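Local coordinates for protein ethylbenzene dehydrogenase alpha-subunit (Aromatoleum aromaticum, PDB 2IVF) that is a molybdenum enzyme subunit of the molybdopterin oxidoreductase family, carrying two pterin guanine dinucleotide cofactors and an iron-sulfur cluster, at residues 608-620 and 920-934. Numbering follows the deposited sequence.
Sequences QNPMRRKRSGAKM and FWDAHQYKGWKPYDI. With MD1 (phosphoric acid 4-(2-amino-4-oxo-3,4,5,6,-tetrahydro-pteridin-6-yl)-2-hydroxy-3,4-dimercapto-but-3-en-yl ester guanylate ester), chain N.
The guanidinium of Arg612 lies flat on the ring of Phe920 while gripping the cofactor MD1 with its edge. The two planes are 12° apart and CZ of Arg612 stands 3.5 Å from the Phe920 ring centroid, a cation-pi stack over the ring face. A chi1 of 55° sets CG of Arg612 between its backbone N and carbonyl carbon, and bends at chi2 and chi3 then bring the chain past the carbonyl O of Trp921 to the ring. From there NH1 hydrogen-bonds O2A, O3A and O11 of MD1, and NH2 reaches O11 at 2.9 Å, so stack and bonds together fix the rotation of the group. A water accepts from Arg612 NH2 and donates to Asp933 OD2 (2.6 Å from the water oxygen), which also takes a weak bond from the pterin amine N16. Asn609 ND2 likewise spans the cofactor and the other segment, binding O2A of MD1 and, at 2.9 Å, OD1 of Asp922, while Asn609 OD1 bonds Ser642 OG, which helps orient the amide. Asp922 OD1 is met from above the carboxylate plane, and Ala923 N approaches it from the opposite face; Ser641 OG hydrogen-bonds the same OD1 and Arg638 salt-bridges OD2. In this molybdopterin oxidoreductase the contact joins short helices 610-613 and 617-625, after strand 602-606, to the loop between strands 915-917 and 969-975, in the dinucleotide-binding region of the double-psi beta-barrel clan; both segments contribute to the MD1 pocket. Arg613 adds NE and NH2 to O2B and O1B, so two arginines meet the diphosphate; its NH1 is salt-bridged to Asp220. Farther along, Ser616 N donates to Asp933 O (2.7 Å), and its OG to Ile934 O (2.7 Å) from above the carbonyl plane. Beside them Ala618 CB presses tightly on Pro931 CD at 3.4 Å, with Ile934 CG1 lying against Ala618 CB and Lys619 CB.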
loop_
_atom_site.group_PDB
_atom_site.type_symbol
_atom_site.label_atom_id
_atom_site.label_comp_id
_atom_site.label_asym_id
_atom_site.label_seq_id
_atom_site.Cartn_x
_atom_site.Cartn_y
_atom_site.Cartn_z
ATOM N N GLN A 608 5.237 -17.644 1.232
ATOM C CA GLN A 608 6.181 -17.529 0.159
ATOM C C GLN A 608 5.487 -17.861 -1.147
ATOM O O GLN A 608 4.615 -18.731 -1.196
ATOM C CB GLN A 608 7.341 -18.479 0.411
ATOM C CG GLN A 608 8.563 -18.196 -0.441
ATOM C CD GLN A 608 8.818 -19.179 -1.577
ATOM O OE1 GLN A 608 9.393 -18.767 -2.603
ATOM N NE2 GLN A 608 8.423 -20.490 -1.412
ATOM N N ASN A 609 5.913 -17.187 -2.218
ATOM C CA ASN A 609 5.206 -17.233 -3.506
ATOM C C ASN A 609 6.274 -17.155 -4.594
ATOM O O ASN A 609 6.488 -16.110 -5.131
ATOM C CB ASN A 609 4.252 -16.010 -3.503
ATOM C CG ASN A 609 3.289 -15.944 -4.681
ATOM O OD1 ASN A 609 3.128 -16.886 -5.449
ATOM N ND2 ASN A 609 2.631 -14.817 -4.812
ATOM N N PRO A 610 6.999 -18.257 -4.862
ATOM C CA PRO A 610 8.194 -18.191 -5.727
ATOM C C PRO A 610 7.918 -17.730 -7.141
ATOM O O PRO A 610 8.789 -17.151 -7.788
ATOM C CB PRO A 610 8.732 -19.641 -5.736
ATOM C CG PRO A 610 7.609 -20.511 -5.326
ATOM C CD PRO A 610 6.749 -19.630 -4.389
ATOM N N MET A 611 6.706 -17.984 -7.646
ATOM C CA MET A 611 6.406 -17.584 -9.003
ATOM C C MET A 611 6.584 -16.078 -9.245
ATOM O O MET A 611 6.864 -15.687 -10.374
ATOM C CB MET A 611 5.024 -18.020 -9.421
ATOM C CG MET A 611 4.886 -19.517 -9.525
ATOM S SD MET A 611 5.935 -20.303 -10.817
ATOM C CE MET A 611 5.229 -19.596 -12.278
ATOM N N ARG A 612 6.397 -15.230 -8.232
ATOM C CA ARG A 612 6.812 -13.802 -8.379
ATOM C C ARG A 612 8.072 -13.408 -7.571
ATOM O O ARG A 612 8.794 -12.468 -7.933
ATOM C CB ARG A 612 5.683 -12.829 -8.044
ATOM C CG ARG A 612 5.051 -13.011 -6.687
ATOM C CD ARG A 612 4.712 -11.708 -6.071
ATOM N NE ARG A 612 5.905 -10.920 -5.809
ATOM C CZ ARG A 612 6.494 -10.761 -4.620
ATOM N NH1 ARG A 612 6.029 -11.361 -3.518
ATOM N NH2 ARG A 612 7.587 -10.012 -4.530
ATOM N N ARG A 613 8.318 -14.082 -6.458
ATOM C CA ARG A 613 9.405 -13.710 -5.574
ATOM C C ARG A 613 10.760 -14.065 -6.168
ATOM O O ARG A 613 11.658 -13.210 -6.187
ATOM C CB ARG A 613 9.307 -14.385 -4.212
ATOM C CG ARG A 613 10.442 -13.929 -3.291
ATOM C CD ARG A 613 10.795 -14.915 -2.225
ATOM N NE ARG A 613 9.782 -14.890 -1.159
ATOM C CZ ARG A 613 9.987 -15.422 0.041
ATOM N NH1 ARG A 613 11.140 -15.994 0.324
ATOM N NH2 ARG A 613 9.043 -15.377 0.976
ATOM N N LYS A 614 10.932 -15.293 -6.639
ATOM C CA LYS A 614 12.198 -15.654 -7.290
ATOM C C LYS A 614 12.366 -14.911 -8.589
ATOM O O LYS A 614 11.470 -14.875 -9.434
ATOM C CB LYS A 614 12.375 -17.142 -7.570
ATOM C CG LYS A 614 13.040 -17.931 -6.449
ATOM C CD LYS A 614 12.276 -17.821 -5.153
ATOM C CE LYS A 614 12.755 -18.895 -4.175
ATOM N NZ LYS A 614 12.261 -18.686 -2.771
ATOM N N ARG A 615 13.550 -14.351 -8.747
ATOM C CA ARG A 615 13.907 -13.677 -9.985
ATOM C C ARG A 615 14.017 -14.727 -11.054
ATOM O O ARG A 615 14.743 -15.727 -10.886
ATOM C CB ARG A 615 15.230 -12.910 -9.868
ATOM C CG ARG A 615 15.107 -11.578 -9.130
ATOM C CD ARG A 615 14.560 -11.709 -7.716
ATOM N NE ARG A 615 14.629 -10.424 -7.017
ATOM C CZ ARG A 615 14.397 -10.309 -5.716
ATOM N NH1 ARG A 615 14.081 -11.395 -5.016
ATOM N NH2 ARG A 615 14.507 -9.122 -5.122
ATOM N N SER A 616 13.277 -14.531 -12.144
ATOM C CA SER A 616 13.119 -15.564 -13.171
ATOM C C SER A 616 12.533 -16.917 -12.675
ATOM O O SER A 616 12.487 -17.887 -13.414
ATOM C CB SER A 616 14.430 -15.752 -13.933
ATOM O OG SER A 616 14.769 -14.612 -14.678
ATOM N N GLY A 617 12.035 -16.968 -11.451
ATOM C CA GLY A 617 11.438 -18.168 -10.901
ATOM C C GLY A 617 10.241 -18.647 -11.721
ATOM O O GLY A 617 10.049 -19.850 -11.861
ATOM N N ALA A 618 9.499 -17.716 -12.336
ATOM C CA ALA A 618 8.332 -18.072 -13.172
ATOM C C ALA A 618 8.699 -18.974 -14.352
ATOM O O ALA A 618 7.862 -19.714 -14.859
ATOM C CB ALA A 618 7.541 -16.791 -13.631
ATOM N N LYS A 619 9.958 -18.941 -14.772
ATOM C CA LYS A 619 10.459 -19.832 -15.791
ATOM C C LYS A 619 11.187 -20.988 -15.135
ATOM O O LYS A 619 11.008 -22.134 -15.545
ATOM C CB LYS A 619 11.437 -19.090 -16.699
ATOM C CG LYS A 619 12.099 -19.941 -17.813
ATOM C CD LYS A 619 11.069 -20.397 -18.844
ATOM C CE LYS A 619 11.730 -20.982 -20.127
ATOM N NZ LYS A 619 10.767 -21.920 -20.789
ATOM N N MET A 620 12.055 -20.703 -14.163
ATOM C CA MET A 620 13.010 -21.746 -13.705
ATOM C C MET A 620 12.278 -22.745 -12.817
ATOM O O MET A 620 12.583 -23.937 -12.810
ATOM C CB MET A 620 14.178 -21.131 -12.938
ATOM C CG MET A 620 15.050 -20.134 -13.787
ATOM S SD MET A 620 15.482 -20.794 -15.415
ATOM C CE MET A 620 16.901 -21.824 -14.976
ATOM N N PHE A 920 5.741 -4.642 -7.705
ATOM C CA PHE A 920 5.441 -6.022 -8.084
ATOM C C PHE A 920 3.994 -6.412 -8.007
ATOM O O PHE A 920 3.190 -5.782 -7.303
ATOM C CB PHE A 920 6.344 -7.037 -7.380
ATOM C CG PHE A 920 6.179 -7.124 -5.900
ATOM C CD1 PHE A 920 5.056 -7.701 -5.360
ATOM C CD2 PHE A 920 7.183 -6.702 -5.053
ATOM C CE1 PHE A 920 4.920 -7.831 -4.008
ATOM C CE2 PHE A 920 7.051 -6.833 -3.670
ATOM C CZ PHE A 920 5.955 -7.416 -3.160
ATOM N N TRP A 921 3.664 -7.469 -8.749
ATOM C CA TRP A 921 2.316 -8.000 -8.851
ATOM C C TRP A 921 2.405 -9.513 -8.730
ATOM O O TRP A 921 3.488 -10.106 -8.964
ATOM C CB TRP A 921 1.719 -7.639 -10.223
ATOM C CG TRP A 921 1.646 -6.146 -10.414
ATOM C CD1 TRP A 921 2.536 -5.367 -11.083
ATOM C CD2 TRP A 921 0.669 -5.263 -9.863
ATOM N NE1 TRP A 921 2.144 -4.032 -11.044
ATOM C CE2 TRP A 921 0.993 -3.947 -10.303
ATOM C CE3 TRP A 921 -0.492 -5.459 -9.126
ATOM C CZ2 TRP A 921 0.246 -2.833 -9.944
ATOM C CZ3 TRP A 921 -1.226 -4.367 -8.774
ATOM C CH2 TRP A 921 -0.863 -3.070 -9.168
ATOM N N ASP A 922 1.296 -10.158 -8.377
ATOM C CA ASP A 922 1.320 -11.609 -8.329
ATOM C C ASP A 922 1.311 -12.115 -9.739
ATOM O O ASP A 922 0.736 -11.485 -10.615
ATOM C CB ASP A 922 0.129 -12.138 -7.534
ATOM C CG ASP A 922 0.372 -13.511 -6.936
ATOM O OD1 ASP A 922 1.342 -14.228 -7.320
ATOM O OD2 ASP A 922 -0.502 -13.878 -6.106
ATOM N N ALA A 923 1.930 -13.272 -9.968
ATOM C CA ALA A 923 2.150 -13.772 -11.333
ATOM C C ALA A 923 0.886 -14.048 -12.152
ATOM O O ALA A 923 0.878 -13.818 -13.364
ATOM C CB ALA A 923 3.043 -14.978 -11.328
ATOM N N HIS A 924 -0.190 -14.509 -11.503
ATOM C CA HIS A 924 -1.420 -14.826 -12.235
ATOM C C HIS A 924 -2.291 -13.582 -12.468
ATOM O O HIS A 924 -3.479 -13.667 -12.896
ATOM C CB HIS A 924 -2.179 -15.998 -11.605
ATOM C CG HIS A 924 -2.540 -15.824 -10.162
ATOM N ND1 HIS A 924 -2.108 -14.762 -9.395
ATOM C CD2 HIS A 924 -3.264 -16.619 -9.336
ATOM C CE1 HIS A 924 -2.576 -14.898 -8.169
ATOM N NE2 HIS A 924 -3.282 -16.012 -8.107
ATOM N N GLN A 925 -1.718 -12.407 -12.193
ATOM C CA GLN A 925 -2.309 -11.142 -12.651
ATOM C C GLN A 925 -1.824 -10.731 -14.046
ATOM O O GLN A 925 -2.284 -9.717 -14.615
ATOM C CB GLN A 925 -1.984 -10.003 -11.692
ATOM C CG GLN A 925 -2.444 -10.229 -10.271
ATOM C CD GLN A 925 -2.202 -9.021 -9.411
ATOM O OE1 GLN A 925 -1.219 -8.965 -8.626
ATOM N NE2 GLN A 925 -3.087 -8.047 -9.534
ATOM N N TYR A 926 -0.920 -11.525 -14.617
ATOM C CA TYR A 926 -0.353 -11.233 -15.895
ATOM C C TYR A 926 -0.796 -12.233 -16.937
ATOM O O TYR A 926 -0.983 -13.428 -16.657
ATOM C CB TYR A 926 1.170 -11.384 -15.893
ATOM C CG TYR A 926 1.970 -10.437 -15.043
ATOM C CD1 TYR A 926 2.084 -10.641 -13.659
ATOM C CD2 TYR A 926 2.695 -9.413 -15.619
ATOM C CE1 TYR A 926 2.859 -9.824 -12.883
ATOM C CE2 TYR A 926 3.465 -8.570 -14.844
ATOM C CZ TYR A 926 3.588 -8.806 -13.503
ATOM O OH TYR A 926 4.392 -7.995 -12.751
ATOM N N LYS A 927 -0.852 -11.741 -18.166
ATOM C CA LYS A 927 -1.125 -12.591 -19.316
ATOM C C LYS A 927 -0.110 -13.712 -19.384
ATOM O O LYS A 927 1.094 -13.496 -19.238
ATOM C CB LYS A 927 -1.116 -11.761 -20.602
ATOM C CG LYS A 927 -2.324 -10.852 -20.689
ATOM C CD LYS A 927 -2.314 -9.940 -21.921
ATOM C CE LYS A 927 -3.414 -8.856 -21.789
ATOM N NZ LYS A 927 -3.680 -8.037 -23.004
ATOM N N GLY A 928 -0.614 -14.927 -19.500
ATOM C CA GLY A 928 0.225 -16.114 -19.557
ATOM C C GLY A 928 0.864 -16.388 -18.209
ATOM O O GLY A 928 1.707 -17.276 -18.106
ATOM N N TRP A 929 0.447 -15.647 -17.180
ATOM C CA TRP A 929 1.082 -15.710 -15.858
ATOM C C TRP A 929 2.606 -15.542 -15.911
ATOM O O TRP A 929 3.349 -16.144 -15.114
ATOM C CB TRP A 929 0.788 -17.023 -15.126
ATOM C CG TRP A 929 -0.624 -17.333 -14.919
ATOM C CD1 TRP A 929 -1.693 -16.842 -15.581
ATOM C CD2 TRP A 929 -1.121 -18.321 -14.022
ATOM N NE1 TRP A 929 -2.850 -17.420 -15.102
ATOM C CE2 TRP A 929 -2.519 -18.333 -14.145
ATOM C CE3 TRP A 929 -0.518 -19.149 -13.076
ATOM C CZ2 TRP A 929 -3.337 -19.185 -13.386
ATOM C CZ3 TRP A 929 -1.327 -19.990 -12.318
ATOM C CH2 TRP A 929 -2.719 -19.990 -12.476
ATOM N N LYS A 930 3.066 -14.675 -16.800
ATOM C CA LYS A 930 4.476 -14.345 -16.882
ATOM C C LYS A 930 4.641 -12.960 -16.225
ATOM O O LYS A 930 4.378 -11.940 -16.851
ATOM C CB LYS A 930 4.891 -14.331 -18.313
ATOM C CG LYS A 930 4.921 -15.762 -18.936
ATOM C CD LYS A 930 4.911 -15.753 -20.423
ATOM C CE LYS A 930 6.124 -15.142 -21.061
ATOM N NZ LYS A 930 6.103 -15.395 -22.545
ATOM N N PRO A 931 5.153 -12.928 -14.989
ATOM C CA PRO A 931 5.278 -11.642 -14.350
ATOM C C PRO A 931 6.510 -10.918 -14.838
ATOM O O PRO A 931 7.372 -11.506 -15.463
ATOM C CB PRO A 931 5.400 -12.010 -12.873
ATOM C CG PRO A 931 6.226 -13.251 -12.950
ATOM C CD PRO A 931 5.724 -14.002 -14.151
ATOM N N TYR A 932 6.638 -9.631 -14.544
ATOM C CA TYR A 932 7.854 -8.942 -14.945
ATOM C C TYR A 932 9.090 -9.635 -14.375
ATOM O O TYR A 932 10.164 -9.640 -14.992
ATOM C CB TYR A 932 7.795 -7.474 -14.547
ATOM C CG TYR A 932 8.587 -6.993 -13.383
ATOM C CD1 TYR A 932 8.063 -7.015 -12.068
ATOM C CD2 TYR A 932 9.793 -6.346 -13.600
ATOM C CE1 TYR A 932 8.775 -6.473 -10.995
ATOM C CE2 TYR A 932 10.522 -5.802 -12.546
ATOM C CZ TYR A 932 10.018 -5.863 -11.244
ATOM O OH TYR A 932 10.773 -5.316 -10.245
ATOM N N ASP A 933 8.916 -10.271 -13.230
ATOM C CA ASP A 933 10.030 -10.980 -12.569
ATOM C C ASP A 933 10.668 -12.074 -13.412
ATOM O O ASP A 933 11.832 -12.455 -13.155
ATOM C CB ASP A 933 9.577 -11.531 -11.211
ATOM C CG ASP A 933 8.820 -10.524 -10.435
ATOM O OD1 ASP A 933 7.640 -10.313 -10.763
ATOM O OD2 ASP A 933 9.383 -9.923 -9.492
ATOM N N ILE A 934 9.929 -12.585 -14.404
ATOM C CA ILE A 934 10.420 -13.660 -15.227
ATOM C C ILE A 934 11.740 -13.250 -15.874
ATOM O O ILE A 934 12.596 -14.105 -16.129
ATOM C CB ILE A 934 9.395 -14.109 -16.303
ATOM C CG1 ILE A 934 9.767 -15.457 -16.917
ATOM C CG2 ILE A 934 9.277 -13.079 -17.497
ATOM C CD1 ILE A 934 8.663 -16.036 -17.743
HETATM P PB MD1 N . 6.532 -13.391 -0.550
HETATM O O3B MD1 N . 5.158 -12.630 -0.731
HETATM O O1B MD1 N . 6.749 -13.557 0.910
HETATM O O2B MD1 N . 6.704 -14.502 -1.514
HETATM O O3A MD1 N . 7.557 -12.285 -1.042
HETATM C C10 MD1 N . 8.146 -11.311 -0.153
HETATM C C11 MD1 N . 8.896 -10.372 -1.083
HETATM O O11 MD1 N . 7.838 -9.522 -1.645
HETATM C C12 MD1 N . 9.840 -9.501 -0.298
HETATM S S12 MD1 N . 9.705 -9.323 1.398
HETATM C C13 MD1 N . 10.807 -8.756 -0.924
HETATM S S13 MD1 N . 11.845 -7.729 -0.078
HETATM C C14 MD1 N . 11.038 -8.814 -2.386
HETATM N N15 MD1 N . 10.888 -7.621 -3.148
HETATM C C16 MD1 N . 10.961 -7.636 -4.517
HETATM C C15 MD1 N . 10.926 -6.416 -5.167
HETATM O O14 MD1 N . 10.842 -5.332 -4.530
HETATM N N17 MD1 N . 10.918 -6.493 -6.522
HETATM C C17 MD1 N . 11.018 -7.713 -7.193
HETATM N N16 MD1 N . 11.028 -7.664 -8.518
HETATM N N18 MD1 N . 11.098 -8.875 -6.525
HETATM C C20 MD1 N . 11.077 -8.843 -5.210
HETATM N N8 MD1 N . 11.210 -10.010 -4.527
HETATM C C7 MD1 N . 11.129 -10.142 -3.098
HETATM P PA MD1 N . 3.726 -13.067 -1.323
HETATM O O1A MD1 N . 2.747 -12.136 -0.686
HETATM O O2A MD1 N . 3.821 -13.043 -2.800
HETATM O "O5'" MD1 N . 3.473 -14.551 -0.845
HETATM C "C5'" MD1 N . 3.193 -14.729 0.538
HETATM C "C4'" MD1 N . 1.983 -15.556 0.695
HETATM O "O4'" MD1 N . 1.726 -15.511 2.093
HETATM C "C1'" MD1 N . 0.310 -15.658 2.197
HETATM N N9 MD1 N . -0.250 -15.241 3.490
HETATM C C4 MD1 N . -0.656 -16.099 4.414
HETATM N N3 MD1 N . -0.632 -17.453 4.405
HETATM C C2 MD1 N . -1.082 -18.137 5.456
HETATM N N2 MD1 N . -1.047 -19.497 5.464
HETATM N N1 MD1 N . -1.644 -17.430 6.501
HETATM C C6 MD1 N . -1.703 -16.059 6.573
HETATM O O6 MD1 N . -2.161 -15.526 7.584
HETATM C C5 MD1 N . -1.177 -15.350 5.482
HETATM N N7 MD1 N . -1.072 -14.065 5.163
HETATM C C8 MD1 N . -0.498 -14.014 3.957
HETATM C "C2'" MD1 N . -0.252 -14.771 1.091
HETATM O "O2'" MD1 N . -1.580 -15.154 0.656
HETATM C "C3'" MD1 N . 0.811 -14.866 -0.013
HETATM O "O3'" MD1 N . 0.365 -15.677 -1.131
HETATM O O HOH W 1 8.086 -9.859 -7.208
#